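Local coordinates for aspartokinase 1, chloroplastic (Arabidopsis thaliana, PDB 2CDQ), which catalyses the ATP-dependent phosphorylation of L-aspartate to 4-phospho-L-aspartate, the first step in making lysine, threonine, methionine and isoleucine, and binds lysine and S-adenosylmethionine as allosteric effectors, at residues D256-T260 with T270-L275; M327-I331 with G427-H431; I331-I335 with L478-F483; V336-N340 with E468-E472. All coordinates share one frame; numbering follows the deposited sequence.

Interaction 1 (D256-T260 with T270-L275)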
loop_
_atom_site.group_PDB
_atom_site.type_symbol
_atom_site.label_atom_id
_atom_site.label_comp_id
_atom_site.label_asym_id
_atom_site.label_seq_id
_atom_site.Cartn_x
_atom_site.Cartn_y
_atom_site.Cartn_z
ATOM N N ASP A 256 -17.768 11.568 27.302
ATOM C CA ASP A 256 -16.661 12.413 27.775
ATOM C C ASP A 256 -15.480 12.526 26.780
ATOM O O ASP A 256 -14.362 12.061 27.047
ATOM C CB ASP A 256 -16.192 11.975 29.179
ATOM C CG ASP A 256 -17.272 12.162 30.261
ATOM O OD1 ASP A 256 -18.023 13.159 30.214
ATOM O OD2 ASP A 256 -17.358 11.315 31.175
ATOM N N GLY A 257 -15.746 13.153 25.635
ATOM C CA GLY A 257 -14.724 13.424 24.623
ATOM C C GLY A 257 -14.423 12.258 23.699
ATOM O O GLY A 257 -15.333 11.575 23.214
ATOM N N VAL A 258 -13.132 12.056 23.437
ATOM C CA VAL A 258 -12.650 10.893 22.708
ATOM C C VAL A 258 -12.240 9.849 23.743
ATOM O O VAL A 258 -11.561 10.170 24.726
ATOM C CB VAL A 258 -11.465 11.255 21.791
ATOM C CG1 VAL A 258 -10.868 10.009 21.151
ATOM C CG2 VAL A 258 -11.908 12.233 20.718
ATOM N N LEU A 259 -12.661 8.604 23.523
ATOM C CA LEU A 259 -12.436 7.540 24.496
ATOM C C LEU A 259 -11.386 6.553 24.020
ATOM O O LEU A 259 -10.981 6.584 22.865
ATOM C CB LEU A 259 -13.746 6.828 24.807
ATOM C CG LEU A 259 -14.875 7.743 25.284
ATOM C CD1 LEU A 259 -16.220 7.089 25.075
ATOM C CD2 LEU A 259 -14.688 8.130 26.740
ATOM N N THR A 260 -10.942 5.681 24.920
ATOM C CA THR A 260 -9.885 4.721 24.608
ATOM C C THR A 260 -10.358 3.638 23.642
ATOM O O THR A 260 -9.541 2.895 23.096
ATOM C CB THR A 260 -9.297 4.072 25.879
ATOM O OG1 THR A 260 -10.354 3.530 26.676
ATOM C CG2 THR A 260 -8.546 5.094 26.702
ATOM N N THR A 270 -12.468 4.747 28.328
ATOM C CA THR A 270 -12.079 5.821 29.256
ATOM C C THR A 270 -11.764 7.095 28.465
ATOM O O THR A 270 -11.301 7.004 27.330
ATOM C CB THR A 270 -10.845 5.393 30.105
ATOM O OG1 THR A 270 -11.106 4.127 30.715
ATOM C CG2 THR A 270 -10.525 6.397 31.210
ATOM N N PRO A 271 -12.041 8.284 29.045
ATOM C CA PRO A 271 -11.678 9.551 28.398
ATOM C C PRO A 271 -10.191 9.670 28.049
ATOM O O PRO A 271 -9.331 9.274 28.842
ATOM C CB PRO A 271 -12.046 10.602 29.452
ATOM C CG PRO A 271 -13.086 9.974 30.270
ATOM C CD PRO A 271 -12.751 8.514 30.319
ATOM N N VAL A 272 -9.913 10.201 26.858
ATOM C CA VAL A 272 -8.552 10.540 26.433
ATOM C C VAL A 272 -8.375 12.065 26.527
ATOM O O VAL A 272 -8.721 12.786 25.585
ATOM C CB VAL A 272 -8.242 10.019 25.003
ATOM C CG1 VAL A 272 -6.857 10.457 24.550
ATOM C CG2 VAL A 272 -8.338 8.504 24.959
ATOM N N PRO A 273 -7.845 12.553 27.675
ATOM C CA PRO A 273 -7.816 13.984 28.027
ATOM C C PRO A 273 -7.151 14.892 26.991
ATOM O O PRO A 273 -7.662 15.978 26.720
ATOM C CB PRO A 273 -7.030 14.016 29.349
ATOM C CG PRO A 273 -6.337 12.698 29.436
ATOM C CD PRO A 273 -7.225 11.729 28.730
ATOM N N TYR A 274 -6.032 14.449 26.420
ATOM C CA TYR A 274 -5.276 15.276 25.481
ATOM C C TYR A 274 -4.985 14.547 24.179
ATOM O O TYR A 274 -4.659 13.354 24.177
ATOM C CB TYR A 274 -3.964 15.756 26.110
ATOM C CG TYR A 274 -4.131 16.379 27.476
ATOM C CD1 TYR A 274 -3.822 15.658 28.632
ATOM C CD2 TYR A 274 -4.610 17.686 27.616
ATOM C CE1 TYR A 274 -3.982 16.219 29.887
ATOM C CE2 TYR A 274 -4.771 18.258 28.871
ATOM C CZ TYR A 274 -4.456 17.519 29.999
ATOM O OH TYR A 274 -4.611 18.083 31.244
ATOM N N LEU A 275 -5.092 15.283 23.077
ATOM C CA LEU A 275 -4.871 14.726 21.759
ATOM C C LEU A 275 -4.110 15.708 20.876
ATOM O O LEU A 275 -4.162 16.924 21.079
ATOM C CB LEU A 275 -6.215 14.382 21.126
ATOM C CG LEU A 275 -6.403 13.056 20.386
ATOM C CD1 LEU A 275 -6.138 11.861 21.292
ATOM C CD2 LEU A 275 -7.816 12.996 19.841
#

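Interaction 2 (M327-I331 with G427-H431)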
loop_
_atom_site.group_PDB
_atom_site.type_symbol
_atom_site.label_atom_id
_atom_site.label_comp_id
_atom_site.label_asym_id
_atom_site.label_seq_id
_atom_site.Cartn_x
_atom_site.Cartn_y
_atom_site.Cartn_z
ATOM N N MET A 327 4.095 14.066 26.030
ATOM C CA MET A 327 4.054 12.661 25.636
ATOM C C MET A 327 4.640 11.720 26.687
ATOM O O MET A 327 4.548 10.506 26.546
ATOM C CB MET A 327 4.749 12.466 24.289
ATOM C CG MET A 327 4.030 11.498 23.363
ATOM S SD MET A 327 2.445 12.118 22.732
ATOM C CE MET A 327 2.991 13.609 21.889
ATOM N N THR A 328 5.242 12.278 27.733
ATOM C CA THR A 328 5.652 11.503 28.910
ATOM C C THR A 328 4.451 10.704 29.401
ATOM O O THR A 328 3.312 11.197 29.376
ATOM C CB THR A 328 6.114 12.431 30.062
ATOM O OG1 THR A 328 6.946 13.473 29.541
ATOM C CG2 THR A 328 6.886 11.658 31.124
ATOM N N LYS A 329 4.692 9.471 29.831
ATOM C CA LYS A 329 3.604 8.600 30.305
ATOM C C LYS A 329 2.568 8.218 29.224
ATOM O O LYS A 329 1.584 7.548 29.534
ATOM C CB LYS A 329 2.887 9.221 31.524
ATOM C CG LYS A 329 3.766 9.440 32.753
ATOM C CD LYS A 329 3.815 8.202 33.654
ATOM C CE LYS A 329 4.971 8.286 34.651
ATOM N NZ LYS A 329 4.855 9.465 35.566
ATOM N N SER A 330 2.781 8.640 27.976
ATOM C CA SER A 330 1.896 8.248 26.872
ATOM C C SER A 330 2.411 7.013 26.135
ATOM O O SER A 330 3.515 7.027 25.585
ATOM C CB SER A 330 1.691 9.398 25.884
ATOM O OG SER A 330 1.370 8.903 24.589
ATOM N N ILE A 331 1.603 5.955 26.127
ATOM C CA ILE A 331 1.955 4.712 25.445
ATOM C C ILE A 331 0.949 4.402 24.337
ATOM O O ILE A 331 1.262 4.599 23.166
ATOM C CB ILE A 331 2.135 3.544 26.439
ATOM C CG1 ILE A 331 3.265 3.886 27.413
ATOM C CG2 ILE A 331 2.408 2.229 25.703
ATOM C CD1 ILE A 331 3.822 2.717 28.179
ATOM N N GLY A 427 -1.208 5.069 18.880
ATOM C CA GLY A 427 -0.330 5.213 20.034
ATOM C C GLY A 427 0.850 6.157 19.876
ATOM O O GLY A 427 0.894 7.002 18.972
ATOM N N ASN A 428 1.803 6.004 20.787
ATOM C CA ASN A 428 2.998 6.813 20.809
ATOM C C ASN A 428 4.068 6.137 19.980
ATOM O O ASN A 428 4.566 5.069 20.330
ATOM C CB ASN A 428 3.471 7.009 22.252
ATOM C CG ASN A 428 4.713 7.882 22.359
ATOM O OD1 ASN A 428 5.329 8.257 21.356
ATOM N ND2 ASN A 428 5.084 8.205 23.588
ATOM N N VAL A 429 4.437 6.787 18.888
ATOM C CA VAL A 429 5.359 6.194 17.937
ATOM C C VAL A 429 6.727 5.832 18.558
ATOM O O VAL A 429 7.409 4.910 18.101
ATOM C CB VAL A 429 5.456 7.060 16.648
ATOM C CG1 VAL A 429 6.659 7.990 16.689
ATOM C CG2 VAL A 429 5.482 6.154 15.419
ATOM N N GLN A 430 7.091 6.535 19.629
ATOM C CA GLN A 430 8.319 6.256 20.378
ATOM C C GLN A 430 8.354 4.879 21.062
ATOM O O GLN A 430 9.420 4.392 21.436
ATOM C CB GLN A 430 8.576 7.364 21.409
ATOM C CG GLN A 430 9.845 8.182 21.169
ATOM C CD GLN A 430 9.791 9.035 19.912
ATOM O OE1 GLN A 430 8.810 9.739 19.662
ATOM N NE2 GLN A 430 10.856 8.982 19.116
ATOM N N HIS A 431 7.199 4.251 21.229
ATOM C CA HIS A 431 7.159 2.949 21.877
ATOM C C HIS A 431 6.519 1.884 20.990
ATOM O O HIS A 431 5.933 0.913 21.484
ATOM C CB HIS A 431 6.461 3.059 23.229
ATOM C CG HIS A 431 6.976 4.184 24.069
ATOM N ND1 HIS A 431 8.293 4.265 24.475
ATOM C CD2 HIS A 431 6.360 5.284 24.564
ATOM C CE1 HIS A 431 8.463 5.365 25.187
ATOM N NE2 HIS A 431 7.306 5.999 25.258
#

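Interaction 3 (I331-I335 with L478-F483)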
loop_
_atom_site.group_PDB
_atom_site.type_symbol
_atom_site.label_atom_id
_atom_site.label_comp_id
_atom_site.label_asym_id
_atom_site.label_seq_id
_atom_site.Cartn_x
_atom_site.Cartn_y
_atom_site.Cartn_z
ATOM N N ILE A 331 1.603 5.955 26.127
ATOM C CA ILE A 331 1.955 4.712 25.445
ATOM C C ILE A 331 0.949 4.402 24.337
ATOM O O ILE A 331 1.262 4.599 23.166
ATOM C CB ILE A 331 2.135 3.544 26.439
ATOM C CG1 ILE A 331 3.265 3.886 27.413
ATOM C CG2 ILE A 331 2.408 2.229 25.703
ATOM C CD1 ILE A 331 3.822 2.717 28.179
ATOM N N LEU A 332 -0.244 3.927 24.690
ATOM C CA LEU A 332 -1.306 3.761 23.694
ATOM C C LEU A 332 -2.352 4.831 23.926
ATOM O O LEU A 332 -2.614 5.198 25.066
ATOM C CB LEU A 332 -1.935 2.370 23.762
ATOM C CG LEU A 332 -2.778 1.904 22.569
ATOM C CD1 LEU A 332 -1.970 1.832 21.263
ATOM C CD2 LEU A 332 -3.397 0.556 22.867
ATOM N N THR A 333 -2.933 5.344 22.848
ATOM C CA THR A 333 -3.911 6.424 22.963
ATOM C C THR A 333 -5.352 5.908 22.902
ATOM O O THR A 333 -6.167 6.210 23.779
ATOM C CB THR A 333 -3.700 7.499 21.891
ATOM O OG1 THR A 333 -2.302 7.795 21.772
ATOM C CG2 THR A 333 -4.449 8.760 22.258
ATOM N N SER A 334 -5.654 5.134 21.861
ATOM C CA SER A 334 -6.987 4.580 21.654
ATOM C C SER A 334 -6.936 3.397 20.689
ATOM O O SER A 334 -5.962 3.231 19.955
ATOM C CB SER A 334 -7.931 5.657 21.117
ATOM O OG SER A 334 -9.224 5.135 20.856
ATOM N N ILE A 335 -7.990 2.582 20.716
ATOM C CA ILE A 335 -8.163 1.429 19.837
ATOM C C ILE A 335 -9.390 1.688 18.973
ATOM O O ILE A 335 -10.452 2.034 19.500
ATOM C CB ILE A 335 -8.379 0.147 20.659
ATOM C CG1 ILE A 335 -7.131 -0.154 21.501
ATOM C CG2 ILE A 335 -8.734 -1.030 19.746
ATOM C CD1 ILE A 335 -7.379 -1.025 22.725
ATOM N N LEU A 478 -7.348 -6.348 23.923
ATOM C CA LEU A 478 -6.319 -5.331 23.736
ATOM C C LEU A 478 -6.475 -4.184 24.738
ATOM O O LEU A 478 -5.491 -3.718 25.320
ATOM C CB LEU A 478 -6.320 -4.815 22.292
ATOM C CG LEU A 478 -5.741 -5.753 21.217
ATOM C CD1 LEU A 478 -5.942 -5.175 19.830
ATOM C CD2 LEU A 478 -4.258 -6.069 21.444
ATOM N N HIS A 479 -7.716 -3.754 24.952
ATOM C CA HIS A 479 -8.015 -2.684 25.892
ATOM C C HIS A 479 -7.646 -3.090 27.312
ATOM O O HIS A 479 -7.071 -2.300 28.058
ATOM C CB HIS A 479 -9.491 -2.315 25.810
ATOM C CG HIS A 479 -9.829 -1.030 26.495
ATOM N ND1 HIS A 479 -10.081 -0.954 27.848
ATOM C CD2 HIS A 479 -9.964 0.229 26.012
ATOM C CE1 HIS A 479 -10.353 0.300 28.170
ATOM N NE2 HIS A 479 -10.291 1.036 27.074
ATOM N N LYS A 480 -7.973 -4.330 27.673
ATOM C CA LYS A 480 -7.650 -4.878 28.994
ATOM C C LYS A 480 -6.146 -4.843 29.268
ATOM O O LYS A 480 -5.719 -4.527 30.380
ATOM C CB LYS A 480 -8.164 -6.318 29.121
ATOM C CG LYS A 480 -9.653 -6.457 29.442
ATOM C CD LYS A 480 -10.098 -7.904 29.271
ATOM C CE LYS A 480 -11.584 -8.086 29.552
ATOM N NZ LYS A 480 -12.087 -9.380 28.993
ATOM N N SER A 481 -5.359 -5.155 28.238
ATOM C CA SER A 481 -3.907 -5.260 28.343
ATOM C C SER A 481 -3.204 -3.899 28.403
ATOM O O SER A 481 -2.156 -3.765 29.032
ATOM C CB SER A 481 -3.372 -6.078 27.164
ATOM O OG SER A 481 -2.003 -6.413 27.318
ATOM N N PHE A 482 -3.788 -2.897 27.750
ATOM C CA PHE A 482 -3.134 -1.603 27.567
ATOM C C PHE A 482 -3.620 -0.513 28.510
ATOM O O PHE A 482 -2.845 0.357 28.899
ATOM C CB PHE A 482 -3.292 -1.124 26.121
ATOM C CG PHE A 482 -2.248 -1.668 25.182
ATOM C CD1 PHE A 482 -2.545 -2.728 24.326
ATOM C CD2 PHE A 482 -0.968 -1.118 25.148
ATOM C CE1 PHE A 482 -1.582 -3.237 23.452
ATOM C CE2 PHE A 482 -0.000 -1.621 24.284
ATOM C CZ PHE A 482 -0.311 -2.684 23.431
ATOM N N PHE A 483 -4.899 -0.560 28.869
ATOM C CA PHE A 483 -5.512 0.507 29.651
ATOM C C PHE A 483 -5.989 0.051 31.025
ATOM O O PHE A 483 -6.356 0.877 31.864
ATOM C CB PHE A 483 -6.665 1.136 28.871
ATOM C CG PHE A 483 -6.247 1.749 27.567
ATOM C CD1 PHE A 483 -6.535 1.112 26.364
ATOM C CD2 PHE A 483 -5.562 2.960 27.540
ATOM C CE1 PHE A 483 -6.148 1.674 25.150
ATOM C CE2 PHE A 483 -5.169 3.531 26.334
ATOM C CZ PHE A 483 -5.462 2.886 25.137
#

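Interaction 4 (V336-N340 with E468-E472)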
loop_
_atom_site.group_PDB
_atom_site.type_symbol
_atom_site.label_atom_id
_atom_site.label_comp_id
_atom_site.label_asym_id
_atom_site.label_seq_id
_atom_site.Cartn_x
_atom_site.Cartn_y
_atom_site.Cartn_z
ATOM N N VAL A 336 -9.252 1.529 17.658
ATOM C CA VAL A 336 -10.359 1.792 16.734
ATOM C C VAL A 336 -10.800 0.523 16.011
ATOM O O VAL A 336 -9.967 -0.284 15.604
ATOM C CB VAL A 336 -9.994 2.887 15.690
ATOM C CG1 VAL A 336 -11.153 3.151 14.737
ATOM C CG2 VAL A 336 -9.610 4.173 16.382
ATOM N N LEU A 337 -12.111 0.358 15.852
ATOM C CA LEU A 337 -12.657 -0.762 15.087
ATOM C C LEU A 337 -13.434 -0.330 13.838
ATOM O O LEU A 337 -14.237 0.598 13.880
ATOM C CB LEU A 337 -13.537 -1.644 15.971
ATOM C CG LEU A 337 -14.071 -2.921 15.323
ATOM C CD1 LEU A 337 -12.945 -3.913 15.084
ATOM C CD2 LEU A 337 -15.158 -3.539 16.185
ATOM N N LYS A 338 -13.160 -1.009 12.729
ATOM C CA LYS A 338 -13.932 -0.879 11.506
ATOM C C LYS A 338 -14.584 -2.226 11.269
ATOM O O LYS A 338 -13.893 -3.217 11.021
ATOM C CB LYS A 338 -13.037 -0.523 10.319
ATOM C CG LYS A 338 -12.564 0.910 10.296
ATOM C CD LYS A 338 -11.506 1.117 9.228
ATOM C CE LYS A 338 -10.827 2.477 9.364
ATOM N NZ LYS A 338 -9.698 2.646 8.401
ATOM N N ARG A 339 -15.913 -2.255 11.371
ATOM C CA ARG A 339 -16.710 -3.466 11.166
ATOM C C ARG A 339 -16.818 -3.797 9.680
ATOM O O ARG A 339 -16.702 -2.910 8.832
ATOM C CB ARG A 339 -18.125 -3.272 11.730
ATOM C CG ARG A 339 -18.218 -2.956 13.214
ATOM C CD ARG A 339 -18.199 -4.216 14.054
ATOM N NE ARG A 339 -18.591 -3.949 15.434
ATOM C CZ ARG A 339 -18.703 -4.877 16.381
ATOM N NH1 ARG A 339 -18.455 -6.153 16.108
ATOM N NH2 ARG A 339 -19.068 -4.529 17.610
ATOM N N ASN A 340 -17.043 -5.077 9.379
ATOM C CA ASN A 340 -17.428 -5.537 8.037
ATOM C C ASN A 340 -16.742 -4.875 6.856
ATOM O O ASN A 340 -17.367 -4.115 6.119
ATOM C CB ASN A 340 -18.941 -5.429 7.852
ATOM C CG ASN A 340 -19.621 -6.768 7.901
ATOM O OD1 ASN A 340 -20.408 -7.042 8.808
ATOM N ND2 ASN A 340 -19.314 -7.626 6.929
ATOM N N GLU A 468 -14.279 -10.430 11.106
ATOM C CA GLU A 468 -15.378 -9.700 11.752
ATOM C C GLU A 468 -15.867 -10.357 13.048
ATOM O O GLU A 468 -16.104 -9.670 14.041
ATOM C CB GLU A 468 -16.537 -9.471 10.771
ATOM C CG GLU A 468 -17.840 -8.961 11.401
ATOM C CD GLU A 468 -17.790 -7.513 11.898
ATOM O OE1 GLU A 468 -18.783 -7.089 12.534
ATOM O OE2 GLU A 468 -16.787 -6.796 11.660
ATOM N N ALA A 469 -15.990 -11.684 13.032
ATOM C CA ALA A 469 -16.515 -12.439 14.172
ATOM C C ALA A 469 -15.628 -12.409 15.425
ATOM O O ALA A 469 -16.130 -12.549 16.536
ATOM C CB ALA A 469 -16.803 -13.877 13.762
ATOM N N GLU A 470 -14.320 -12.233 15.245
ATOM C CA GLU A 470 -13.368 -12.281 16.355
ATOM C C GLU A 470 -12.953 -10.878 16.814
ATOM O O GLU A 470 -12.307 -10.715 17.856
ATOM C CB GLU A 470 -12.136 -13.098 15.947
ATOM C CG GLU A 470 -11.250 -12.411 14.906
ATOM C CD GLU A 470 -10.195 -13.320 14.290
ATOM O OE1 GLU A 470 -9.710 -12.983 13.189
ATOM O OE2 GLU A 470 -9.849 -14.363 14.889
ATOM N N ALA A 471 -13.347 -9.879 16.029
ATOM C CA ALA A 471 -12.906 -8.495 16.196
ATOM C C ALA A 471 -13.209 -7.905 17.570
ATOM O O ALA A 471 -12.318 -7.409 18.247
ATOM C CB ALA A 471 -13.515 -7.618 15.089
ATOM N N GLU A 472 -14.477 -7.962 17.965
ATOM C CA GLU A 472 -14.953 -7.356 19.204
ATOM C C GLU A 472 -14.231 -7.921 20.435
ATOM O O GLU A 472 -13.787 -7.168 21.304
ATOM C CB GLU A 472 -16.463 -7.549 19.314
ATOM C CG GLU A 472 -17.177 -6.502 20.125
ATOM C CD GLU A 472 -18.681 -6.623 20.033
ATOM O OE1 GLU A 472 -19.358 -6.279 21.023
ATOM O OE2 GLU A 472 -19.192 -7.057 18.977
#

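Interaction 1 (D256-T260 with T270-L275)
With chi1 near 53°, Thr260 sets OG1 between its own N and carbonyl carbon, facing Thr270, and sets CG2 against Val272. The result is a small antiparallel beta bridge in the amino acid kinase domain, in the loop between strands 248-253 and 274-276. Leu259 and Pro271 form its non-hydrogen-bonded pair, with bonds to either side: Val272 N reaches Val258 O at 2.7 Å, and Thr260 N reaches Thr270 O at 2.8 Å. A third bond joins side chain to backbone: Thr270 N points almost straight at Thr260 OG1, 2.9 Å away with 165° at the hydrogen. That hydroxyl also bonds to His479 NE2, so one oxygen ties the loop to the C-terminal helix 468-483.

Apolar groups fill in around the bridge. Leu259 lays CD2 alongside the Pro271 ring, 4.1 Å from its CD. Deeper in, Val258 CG2 approaches Leu275 CD2, and both residues pack on Leu283 of helix 277-287. At the far end the Pro271 ring lies near Asp256, whose OD1 is taken by Asn310 and Asn313. Where the Thr260 and Val272 side chains cross, Thr260 CG2 rests 3.8 Å from Val272 CG2.

Interaction 2 (M327-I331 with G427-H431)
Asn428 N donates to Ile331 O at 2.8 Å, pinning the start of strand 332-339 to the end of strand 420-427, while a type II turn from Met327 to Ser330 brings the chain in. The turn has Lys329 at its third position with positive phi and is closed by Ser330 N to Met327 O.

Asn428 does most of the work. Its CG stands anti to the backbone N (chi1 -179°), which carries the amide across to the turn. There ND2 donates to Ser330 O at 2.8 Å in a nearly straight bond, 169° at the hydrogen, with the acceptor in the plane of the amide. The other end of the same amide turns back on its own chain: OD1 accepts from Gln430 N at 3.0 Å, making an Asx turn, with the donor well above the plane of that C=O. Met327, its chain bent at chi2 and chi3, brings CG to 3.5 Å from Asn428 ND2, and Ser330 OG lies 3.7 Å from Asn428 CB.

His431, the N-cap residue of helix 432-446, presents its ring edge to Ser330 O, with CD2 at 3.5 Å, while CB of Gln430 sits over one ring face. Just beside it, Gln430 O accepts a bond from Asn449 of the second subunit, so this corner of the second ACT domain borders the dimer contact.

With both ends of the Asn428 amide engaged, its rotation is fixed, and one residue joins the incoming turn to the 3-10 segment leading into the helix.

Interaction 3 (I331-I335 with L478-F483)
His479 O takes Phe483 N at 2.9 Å and, weakly, Phe482 N, and this helical turn puts both phenylalanines against Leu332 of the strand. This is the helix-on-sheet packing of the ACT fold: strand 332-339 is outermost within this chain in the four-stranded antiparallel sheet, and residues 332-335 run nearly antiparallel to helix residues 478-483, the axes 9.7 Å apart at closest approach.

Leu332 sits in the corner formed by the two phenylalanines. With CG anti to its backbone N (chi1 -164°), it holds CD2 over one face of the Phe482 ring, 3.8 Å from the centroid, in a CH-pi contact. The same methyl lies 3.7 Å from Phe483 CE1. The Phe483 ring in turn pushes its outer edge at the strand, with Leu332 O near the ring plane beside CE2, while its CD1 lies over a face of the His479 imidazole. That imidazole's ND1 is anchored by Glu484. At Thr333 and Ser334, which both pair with Ile426, the strand makes a classic beta bulge.

Farther along the strand, Ile335 CD1 sits 4.0 Å from Leu478 CB and meets the Phe483 ring edge-on, 3.8 Å from CE1.

Interaction 4 (V336-N340 with E468-E472)
Arg339 reaches from the end of an ACT-domain sheet strand to the first turn of helix 468-483, where Glu468 and Glu472 complete a salt-bridge network. Its side chain folds at chi2 (-85°), bending round so that the guanidinium lies over Leu337, whose CD2 is 3.5 Å from one face of the plane. Beneath this charged layer, Leu337 CD1 packs on Ala471 CB at 3.7 Å.

Glu472 runs out extended beyond CG, with CG anti to its backbone N, and offers OE2 to both terminal nitrogens of the arginine: NH2 at 2.9 Å and NH1 at 3.1 Å. The oxygen lies in the guanidinium plane, yet the nitrogens come at it from one face of the carboxylate; the two planes stand 89° apart. Glu468 instead bends at chi2 (71°) and brings its carboxylate up against the strand's end. Its OE1 is a long partner for Arg339 NH1, at 3.7 Å.

Next door, Lys338 points away from the helix, with NZ salt-bridged to Asp373, a residue of the lysine effector site, and to Glu379 of the second subunit. At Asn340 the chain turns the corner into strand 341-347 of the other ACT sheet, and here Glu468 holds the backbone: Asn340 N donates to Glu468 OE2 at 2.9 Å, from well above the carboxylate plane.

From the N terminus, interaction 1 comes first and closes a short loop inside the kinase domain, complete before the others open. Interactions 2 and 3 then start together at Ile331. Interaction 2 closes on 427-431, across the whole inserted ACT domain, and interaction 3 closes last, on the C-terminal helix. Interaction 4 is nested within interaction 3, using the same strand and helix farther along, and crosses interaction 2. Interactions 3 and 4 thus pack helix 468-483 on strand 332-339 of its own ACT sheet, at two places along its length. Interaction 1 also touches interaction 3, where Ile335 N bonds to Thr260 O, joining kinase and regulatory parts.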